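PDB 3HAZ: proline dehydrogenase from Bradyrhizobium japonicum USDA 110, which couples an FAD-dependent proline dehydrogenase to an NAD-dependent 1-pyrroline-5-carboxylate dehydrogenase in one chain, probably oxidising proline to glutamate. Local coordinates for residues 788-793 / 834-839; 843-848 / 888-893; 859-864 / 871-876. All coordinates share one frame; numbering follows the deposited sequence.

How the contacts relate
All three contacts lie in the aldehyde dehydrogenase part of the chain, on the same side of its centre. Contact 1 comes first in sequence; contact 3 falls within the chain that contact 2 spans. Centres of contacts 1 and 2, and of 2 and 3, are about 10 Å apart, those of 1 and 3 about 14 Å. Contacts 2 and 3 share a mixed sheet, where strand 873-876 lies between 857-861 and 891-897; Leu892 N to His873 O measures 2.8 Å. Contacts 1 and 2 meet where Val836 CG1 lies 3.9 Å from Leu845 CD1. The series thus runs from the loop before the predicted active-site Cys794, past the NAD pocket, to the hairpin at the edge of the sheet as formed by this chain.

Contact 1 (788-793 / 834-839); sequences RSAGQR and GPVIDV. With SO4 (sulfate ion), chain E.
Two flat groups of segment 788-793 hold polar partners near their planes: the Gln792 amide takes Ile837 N in its carbonyl plane, and the Arg793 guanidinium meets a sulfate ion at its edge. Both belong to the aldehyde dehydrogenase loop that leads into Cys794, the predicted active-site residue. The Gln792 carbonyl accepts Ile837 N on a lone pair: N to OE1 is 3.0 Å and the C=O...N angle 130°, although the N-H...O angle of 140° shows a bent bond. OE1 also presses on Val836 CA at 3.2 Å. The other end of the amide is bridged to the same segment by a water, which accepts from Gln792 NE2 (3.0 Å) and donates to Pro835 O (2.9 Å). With both ends held, the amide's rotation is fixed. Its reach comes from a chain extended beyond CG, which stands beside the backbone N (chi1 -60°). Trp659 of the NAD site packs on both Gln792 and Ile837, and Gln792 O accepts from Asn660, probably the oxyanion-hole asparagine of this family. Apolar contact is slight, with Ala790 CB 4.2 Å from Val836 CG1. Arg793 takes no part in the touch with 834-839; its NH2 forms a salt bridge with Asp606. The sulfate, probably from the crystallisation liquor, is also bound by Ser795 and the backbone of Gly948 and Ala949, consistent with a pocket for the substrate carboxylate; within it, Arg793 NH1 donates to sulfate O3 at 2.8 Å.

Contact 2 (843-848 / 888-893); sequences QRLDAH and FGPILH. With NAD (nicotinamide-adenine-dinucleotide), chain D.
The Glu-Val-Phe-Gly-Pro sequence of the aldehyde dehydrogenase cofactor site runs into strand 891-897 here, and helix 839-855 covers it through Leu845 and His848. Leu845 lays its two methyls on the peptide between Phe888 and Gly889: CD2 is 3.7 Å from Gly889 N, and CD1 3.8 Å from Gly889 CA. The same CD2 meets Ile891 CD1 at 3.9 Å, so one leucine spans the loop and the first residue of the strand. One helical turn further on, His848 has its ring swung out with CG anti to the backbone N (chi1 179°), and its CD2 brushes Ile891 CG2 as the two side chains slide past each other. Its NE2 reaches His893 NE2, 2.8 Å away, in a nearly straight hydrogen bond (167°) in which either nitrogen could be the donor. Each nitrogen approaches the other ring at its edge, near its plane; the rings meet rim to rim, their planes 74° apart, with neither over a face of the other. His893 is held at its second nitrogen too, since ND1 is hydrogen-bonded to Arg798 O of the neighbouring strand 797-803.

The chain bends at Pro890, whose CD lies 4.2 Å from Leu845 CD1; it is the centre of an inverse gamma turn, where Ile891 N makes a weak bond to Gly889 O. This turn carries the backbone from the cofactor loop into the sheet. On the loop side, Phe888 lays its ring beside the nicotinamide ribose of the NAD: C5D lies over one face, offset toward the rim, and CE1 comes within 3.5 Å of O2D. Glu886, two residues earlier, hydrogen-bonds to the same cofactor.

Contact 3 (859-864 / 871-876); sequences HFAGPA and APHIFE
With CG of His859 beside its backbone N (chi1 -78°) and CG of Glu876 anti to its own (chi1 171°), imidazole and carboxylate come together across the two strands. Ring and carboxylate planes are nearly coplanar, 20° apart. His859 NE2 donates to Glu876 OE1 at 2.7 Å, striking the anti lone pair, the one facing away from the other oxygen. The oxygen lies close to the ring plane, and Glu876 CB sits at the same ring edge. Glu876 OE2 forms a salt bridge with Arg896, so both oxygens are held, which would probably keep the carboxylate ionised.

The backbones run antiparallel. Ile874 N donates to Phe860 O at 2.9 Å, in the carbonyl plane on a lone pair, and Gly862 N meets Pro872 O at 3.1 Å, almost in line with the C=O. That carbonyl also lies 3.4 Å from Phe860 CD1. On the sheet face shared by Phe860 and Ile874, Phe860 CB packs on Ile874 CD1, with helix 804-819 touching both residues. On the face of Ala861 and His873, Ala861 CA stands over the imidazole in a CH-pi contact, 4.0 Å from its centroid, while the His873 ring is fixed from the edge by its ND1 bond to Ala871 O.

Toward His859, Ile874 O takes two donors: His859 N at 2.9 Å and, weakly, Phe860 N at 3.4 Å. Two residues thus oppose one, a classic beta bulge in the hairpin of strands 857-861 and 873-876, at the edge of the aldehyde dehydrogenase sheet as formed by this chain.

Contact 1 (788-793 / 834-839)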
# COMPACT_ATOMS: atom_id res chain seq x y z
N ARG A 788 41.58 29.25 -9.27
CA ARG A 788 41.75 27.81 -9.14
C ARG A 788 42.08 27.19 -10.49
O ARG A 788 41.48 27.55 -11.51
CB ARG A 788 40.49 27.16 -8.56
CG ARG A 788 40.45 25.64 -8.63
CD ARG A 788 41.14 25.00 -7.44
NE ARG A 788 40.61 25.51 -6.18
CZ ARG A 788 39.72 24.86 -5.43
NH1 ARG A 788 39.27 23.67 -5.80
NH2 ARG A 788 39.30 25.41 -4.29
N SER A 789 43.03 26.26 -10.51
CA SER A 789 43.48 25.63 -11.74
C SER A 789 44.01 26.67 -12.72
O SER A 789 43.88 26.51 -13.94
CB SER A 789 42.34 24.83 -12.40
OG SER A 789 41.75 23.93 -11.48
N ALA A 790 44.60 27.74 -12.19
CA ALA A 790 45.11 28.83 -13.02
C ALA A 790 44.05 29.37 -13.97
O ALA A 790 44.35 29.82 -15.07
CB ALA A 790 46.36 28.39 -13.80
N GLY A 791 42.79 29.33 -13.53
CA GLY A 791 41.69 29.82 -14.34
C GLY A 791 41.46 29.02 -15.61
O GLY A 791 40.84 29.50 -16.55
N GLN A 792 41.95 27.78 -15.63
CA GLN A 792 41.83 26.94 -16.82
C GLN A 792 40.63 26.00 -16.73
O GLN A 792 40.71 24.82 -17.08
CB GLN A 792 43.13 26.16 -17.08
CG GLN A 792 44.35 27.05 -17.31
CD GLN A 792 45.61 26.26 -17.63
OE1 GLN A 792 46.33 26.57 -18.58
NE2 GLN A 792 45.88 25.23 -16.83
N ARG A 793 39.52 26.54 -16.24
CA ARG A 793 38.25 25.84 -16.26
C ARG A 793 37.29 26.65 -17.10
O ARG A 793 37.32 27.87 -17.09
CB ARG A 793 37.68 25.70 -14.85
CG ARG A 793 38.55 24.92 -13.89
CD ARG A 793 37.93 24.94 -12.50
NE ARG A 793 38.69 24.15 -11.54
CZ ARG A 793 38.31 22.96 -11.09
NH1 ARG A 793 37.17 22.43 -11.50
NH2 ARG A 793 39.07 22.30 -10.22
N GLY A 834 49.11 26.07 -10.27
CA GLY A 834 50.14 25.46 -11.09
C GLY A 834 50.34 26.21 -12.38
O GLY A 834 49.77 27.29 -12.57
N PRO A 835 51.15 25.65 -13.29
CA PRO A 835 51.46 26.35 -14.54
C PRO A 835 50.30 26.28 -15.51
O PRO A 835 49.46 25.39 -15.39
CB PRO A 835 52.65 25.57 -15.10
CG PRO A 835 52.53 24.21 -14.51
CD PRO A 835 51.79 24.33 -13.21
N VAL A 836 50.25 27.20 -16.47
CA VAL A 836 49.31 27.06 -17.57
C VAL A 836 49.84 25.98 -18.53
O VAL A 836 51.00 25.58 -18.45
CB VAL A 836 49.05 28.39 -18.28
CG1 VAL A 836 48.41 29.37 -17.31
CG2 VAL A 836 50.34 28.96 -18.83
N ILE A 837 48.98 25.51 -19.42
CA ILE A 837 49.26 24.28 -20.17
C ILE A 837 50.49 24.33 -21.09
O ILE A 837 51.27 23.38 -21.13
CB ILE A 837 48.00 23.80 -20.96
CG1 ILE A 837 48.23 22.40 -21.53
CG2 ILE A 837 47.63 24.81 -22.04
CD1 ILE A 837 48.59 21.35 -20.49
N ASP A 838 50.68 25.43 -21.82
CA ASP A 838 51.82 25.54 -22.73
C ASP A 838 52.27 26.98 -23.00
O ASP A 838 51.61 27.94 -22.59
CB ASP A 838 51.55 24.82 -24.06
CG ASP A 838 50.33 25.38 -24.79
OD1 ASP A 838 49.91 26.52 -24.49
OD2 ASP A 838 49.79 24.67 -25.67
N VAL A 839 53.39 27.10 -23.70
CA VAL A 839 53.96 28.40 -24.05
C VAL A 839 52.96 29.28 -24.80
O VAL A 839 52.90 30.49 -24.59
CB VAL A 839 55.24 28.23 -24.89
CG1 VAL A 839 55.38 29.34 -25.92
CG2 VAL A 839 56.46 28.17 -23.97
S SO4 E . 34.12 22.65 -13.73
O1 SO4 E . 32.72 22.92 -13.38
O2 SO4 E . 34.30 22.87 -15.17
O3 SO4 E . 35.02 23.53 -13.00
O4 SO4 E . 34.43 21.26 -13.38
O HOH W 1 48.29 23.39 -17.15

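Contact 2 (843-848 / 888-893)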
# COMPACT_ATOMS: atom_id res chain seq x y z
N GLN A 843 51.62 33.07 -23.64
CA GLN A 843 51.80 34.22 -24.52
C GLN A 843 50.49 34.97 -24.77
O GLN A 843 50.45 36.20 -24.74
CB GLN A 843 52.42 33.80 -25.86
N ARG A 844 49.42 34.22 -25.02
CA ARG A 844 48.11 34.81 -25.23
C ARG A 844 47.64 35.52 -23.97
O ARG A 844 47.09 36.63 -24.02
CB ARG A 844 47.12 33.72 -25.63
CG ARG A 844 45.84 34.22 -26.26
CD ARG A 844 45.13 33.12 -27.04
NE ARG A 844 46.04 32.43 -27.96
CZ ARG A 844 46.35 31.14 -27.89
NH1 ARG A 844 47.18 30.61 -28.78
NH2 ARG A 844 45.82 30.38 -26.94
N LEU A 845 47.85 34.89 -22.82
CA LEU A 845 47.48 35.49 -21.55
C LEU A 845 48.29 36.76 -21.29
O LEU A 845 47.76 37.80 -20.89
CB LEU A 845 47.65 34.48 -20.41
CG LEU A 845 46.66 33.30 -20.49
CD1 LEU A 845 46.92 32.27 -19.41
CD2 LEU A 845 45.23 33.82 -20.42
N ASP A 846 49.60 36.67 -21.52
CA ASP A 846 50.47 37.81 -21.28
C ASP A 846 50.10 38.99 -22.18
O ASP A 846 50.22 40.15 -21.77
CB ASP A 846 51.94 37.42 -21.49
CG ASP A 846 52.49 36.63 -20.32
OD1 ASP A 846 51.79 36.50 -19.29
OD2 ASP A 846 53.64 36.13 -20.42
N ALA A 847 49.65 38.69 -23.39
CA ALA A 847 49.23 39.74 -24.32
C ALA A 847 47.99 40.46 -23.80
O ALA A 847 47.91 41.69 -23.86
CB ALA A 847 48.98 39.16 -25.71
N HIS A 848 47.01 39.70 -23.31
CA HIS A 848 45.80 40.28 -22.73
C HIS A 848 46.12 41.12 -21.49
O HIS A 848 45.54 42.19 -21.27
CB HIS A 848 44.79 39.19 -22.37
CG HIS A 848 43.54 39.72 -21.74
ND1 HIS A 848 42.52 40.28 -22.48
CD2 HIS A 848 43.13 39.76 -20.45
CE1 HIS A 848 41.54 40.66 -21.67
NE2 HIS A 848 41.89 40.35 -20.43
N PHE A 888 41.58 32.48 -21.14
CA PHE A 888 41.60 31.20 -20.43
C PHE A 888 42.74 31.11 -19.41
O PHE A 888 43.64 30.28 -19.54
CB PHE A 888 41.66 30.03 -21.43
CG PHE A 888 40.92 28.80 -20.98
CD1 PHE A 888 39.54 28.81 -20.88
CD2 PHE A 888 41.60 27.64 -20.64
CE1 PHE A 888 38.84 27.68 -20.45
CE2 PHE A 888 40.92 26.51 -20.22
CZ PHE A 888 39.54 26.53 -20.12
N GLY A 889 42.69 31.96 -18.39
CA GLY A 889 43.73 32.00 -17.38
C GLY A 889 43.28 32.66 -16.09
O GLY A 889 42.10 32.99 -15.94
N PRO A 890 44.22 32.86 -15.16
CA PRO A 890 43.95 33.40 -13.82
C PRO A 890 43.73 34.91 -13.86
O PRO A 890 44.44 35.64 -13.18
CB PRO A 890 45.24 33.13 -13.05
CG PRO A 890 46.24 32.55 -14.04
CD PRO A 890 45.66 32.70 -15.42
N ILE A 891 42.75 35.38 -14.64
CA ILE A 891 42.60 36.81 -14.85
C ILE A 891 41.18 37.28 -14.57
O ILE A 891 40.27 37.06 -15.37
CB ILE A 891 43.04 37.21 -16.27
CG1 ILE A 891 44.47 36.73 -16.53
CG2 ILE A 891 42.92 38.73 -16.46
CD1 ILE A 891 44.91 36.84 -17.98
N LEU A 892 41.01 37.95 -13.43
CA LEU A 892 39.70 38.45 -13.03
C LEU A 892 39.48 39.87 -13.52
O LEU A 892 40.35 40.73 -13.40
CB LEU A 892 39.56 38.40 -11.51
CG LEU A 892 38.26 38.94 -10.93
CD1 LEU A 892 37.11 38.01 -11.29
CD2 LEU A 892 38.38 39.10 -9.43
N HIS A 893 38.29 40.12 -14.08
CA HIS A 893 37.89 41.47 -14.44
C HIS A 893 36.74 41.88 -13.53
O HIS A 893 35.86 41.07 -13.24
CB HIS A 893 37.46 41.54 -15.91
CG HIS A 893 38.47 40.96 -16.85
ND1 HIS A 893 38.57 39.61 -17.09
CD2 HIS A 893 39.43 41.55 -17.61
CE1 HIS A 893 39.54 39.39 -17.96
NE2 HIS A 893 40.08 40.55 -18.29
PA NAD D . 40.29 23.85 -28.82
O1A NAD D . 39.06 24.45 -29.73
O2A NAD D . 41.50 24.67 -29.03
O5B NAD D . 40.56 22.28 -29.32
C5B NAD D . 40.08 21.21 -28.52
C4B NAD D . 40.05 19.89 -29.30
O4B NAD D . 39.57 20.00 -30.70
C3B NAD D . 41.45 19.19 -29.49
O3B NAD D . 41.60 17.83 -29.19
C2B NAD D . 41.88 19.73 -30.86
O2B NAD D . 43.08 19.28 -31.45
C1B NAD D . 40.61 19.61 -31.59
N9A NAD D . 40.60 20.46 -32.79
C8A NAD D . 41.30 21.60 -33.00
N7A NAD D . 40.97 22.08 -34.30
C5A NAD D . 40.03 21.18 -34.87
C6A NAD D . 39.39 21.17 -36.10
N6A NAD D . 39.64 22.23 -37.06
N1A NAD D . 38.52 20.17 -36.40
C2A NAD D . 38.28 19.16 -35.49
N3A NAD D . 38.91 19.17 -34.27
C4A NAD D . 39.79 20.19 -33.97
O3 NAD D . 39.86 23.80 -27.20
PN NAD D . 41.05 23.62 -26.04
O1N NAD D . 42.25 24.74 -26.30
O2N NAD D . 41.60 22.26 -26.10
O5D NAD D . 40.40 23.87 -24.52
C5D NAD D . 40.01 25.17 -24.13
C4D NAD D . 38.55 25.50 -24.52
O4D NAD D . 37.55 24.41 -24.35
C3D NAD D . 37.83 26.78 -23.91
O3D NAD D . 37.33 27.77 -24.79
C2D NAD D . 36.85 26.10 -22.93
O2D NAD D . 35.93 26.85 -22.16
C1D NAD D . 36.41 24.94 -23.72
N1N NAD D . 35.86 23.93 -22.80
C2N NAD D . 34.48 23.92 -22.54
C3N NAD D . 33.93 22.94 -21.61
C7N NAD D . 32.42 22.92 -21.33
O7N NAD D . 31.95 22.01 -20.75
N7N NAD D . 31.56 23.95 -21.89
C4N NAD D . 34.83 21.96 -20.94
C5N NAD D . 36.20 21.97 -21.21
C6N NAD D . 36.76 22.97 -22.15

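Contact 3 (859-864 / 871-876)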
# COMPACT_ATOMS: atom_id res chain seq x y z
N HIS A 859 44.37 46.19 -10.14
CA HIS A 859 44.25 46.04 -8.69
C HIS A 859 45.29 45.07 -8.16
O HIS A 859 45.73 45.20 -7.02
CB HIS A 859 42.83 45.60 -8.28
CG HIS A 859 41.82 46.70 -8.31
ND1 HIS A 859 41.78 47.69 -7.35
CD2 HIS A 859 40.82 46.98 -9.17
CE1 HIS A 859 40.79 48.53 -7.62
NE2 HIS A 859 40.20 48.12 -8.73
N PHE A 860 45.70 44.11 -8.97
CA PHE A 860 46.68 43.13 -8.52
C PHE A 860 47.35 42.41 -9.68
O PHE A 860 46.69 41.96 -10.62
CB PHE A 860 46.03 42.09 -7.59
CG PHE A 860 47.00 41.06 -7.07
CD1 PHE A 860 46.98 39.76 -7.55
CD2 PHE A 860 47.94 41.39 -6.11
CE1 PHE A 860 47.87 38.81 -7.08
CE2 PHE A 860 48.83 40.45 -5.63
CZ PHE A 860 48.80 39.16 -6.11
N ALA A 861 48.67 42.32 -9.61
CA ALA A 861 49.45 41.54 -10.55
C ALA A 861 50.44 40.70 -9.74
O ALA A 861 51.47 41.20 -9.30
CB ALA A 861 50.20 42.45 -11.52
N GLY A 862 50.10 39.44 -9.52
CA GLY A 862 50.89 38.58 -8.66
C GLY A 862 52.27 38.28 -9.22
O GLY A 862 52.52 38.50 -10.40
N PRO A 863 53.17 37.77 -8.37
CA PRO A 863 54.52 37.35 -8.75
C PRO A 863 54.52 35.92 -9.24
O PRO A 863 54.02 35.03 -8.55
CB PRO A 863 55.30 37.44 -7.43
CG PRO A 863 54.31 37.98 -6.39
CD PRO A 863 52.96 37.68 -6.92
N ALA A 864 55.07 35.69 -10.43
CA ALA A 864 55.08 34.36 -11.01
C ALA A 864 56.50 33.83 -11.10
O ALA A 864 57.43 34.59 -11.36
CB ALA A 864 54.44 34.38 -12.39
N ALA A 871 50.47 34.43 -13.03
CA ALA A 871 49.90 34.69 -11.71
C ALA A 871 48.50 35.30 -11.81
O ALA A 871 48.13 35.84 -12.84
CB ALA A 871 50.83 35.60 -10.89
N PRO A 872 47.73 35.21 -10.72
CA PRO A 872 46.43 35.88 -10.67
C PRO A 872 46.56 37.38 -10.97
O PRO A 872 47.48 38.05 -10.50
CB PRO A 872 45.97 35.65 -9.23
CG PRO A 872 46.63 34.36 -8.84
CD PRO A 872 47.98 34.42 -9.50
N HIS A 873 45.63 37.88 -11.77
CA HIS A 873 45.58 39.30 -12.07
C HIS A 873 44.16 39.78 -11.85
O HIS A 873 43.21 39.06 -12.12
CB HIS A 873 46.00 39.56 -13.53
CG HIS A 873 47.48 39.58 -13.75
ND1 HIS A 873 48.25 38.44 -13.75
CD2 HIS A 873 48.33 40.61 -13.99
CE1 HIS A 873 49.51 38.77 -13.98
NE2 HIS A 873 49.59 40.08 -14.13
N ILE A 874 44.02 41.00 -11.34
CA ILE A 874 42.71 41.60 -11.20
C ILE A 874 42.71 42.96 -11.87
O ILE A 874 43.49 43.84 -11.50
CB ILE A 874 42.31 41.76 -9.73
CG1 ILE A 874 42.37 40.40 -9.01
CG2 ILE A 874 40.92 42.37 -9.63
CD1 ILE A 874 42.38 40.51 -7.49
N PHE A 875 41.84 43.12 -12.85
CA PHE A 875 41.64 44.41 -13.49
C PHE A 875 40.22 44.88 -13.23
O PHE A 875 39.30 44.07 -13.15
CB PHE A 875 41.86 44.32 -15.01
CG PHE A 875 43.27 44.00 -15.39
CD1 PHE A 875 43.62 42.70 -15.74
CD2 PHE A 875 44.24 44.98 -15.41
CE1 PHE A 875 44.92 42.40 -16.09
CE2 PHE A 875 45.54 44.68 -15.76
CZ PHE A 875 45.88 43.39 -16.11
N GLU A 876 40.06 46.19 -13.08
CA GLU A 876 38.73 46.77 -13.01
C GLU A 876 38.44 47.51 -14.30
O GLU A 876 39.23 48.34 -14.74
CB GLU A 876 38.58 47.70 -11.80
CG GLU A 876 37.27 48.49 -11.79
CD GLU A 876 37.01 49.21 -10.48
OE1 GLU A 876 37.82 49.08 -9.54
OE2 GLU A 876 35.97 49.90 -10.38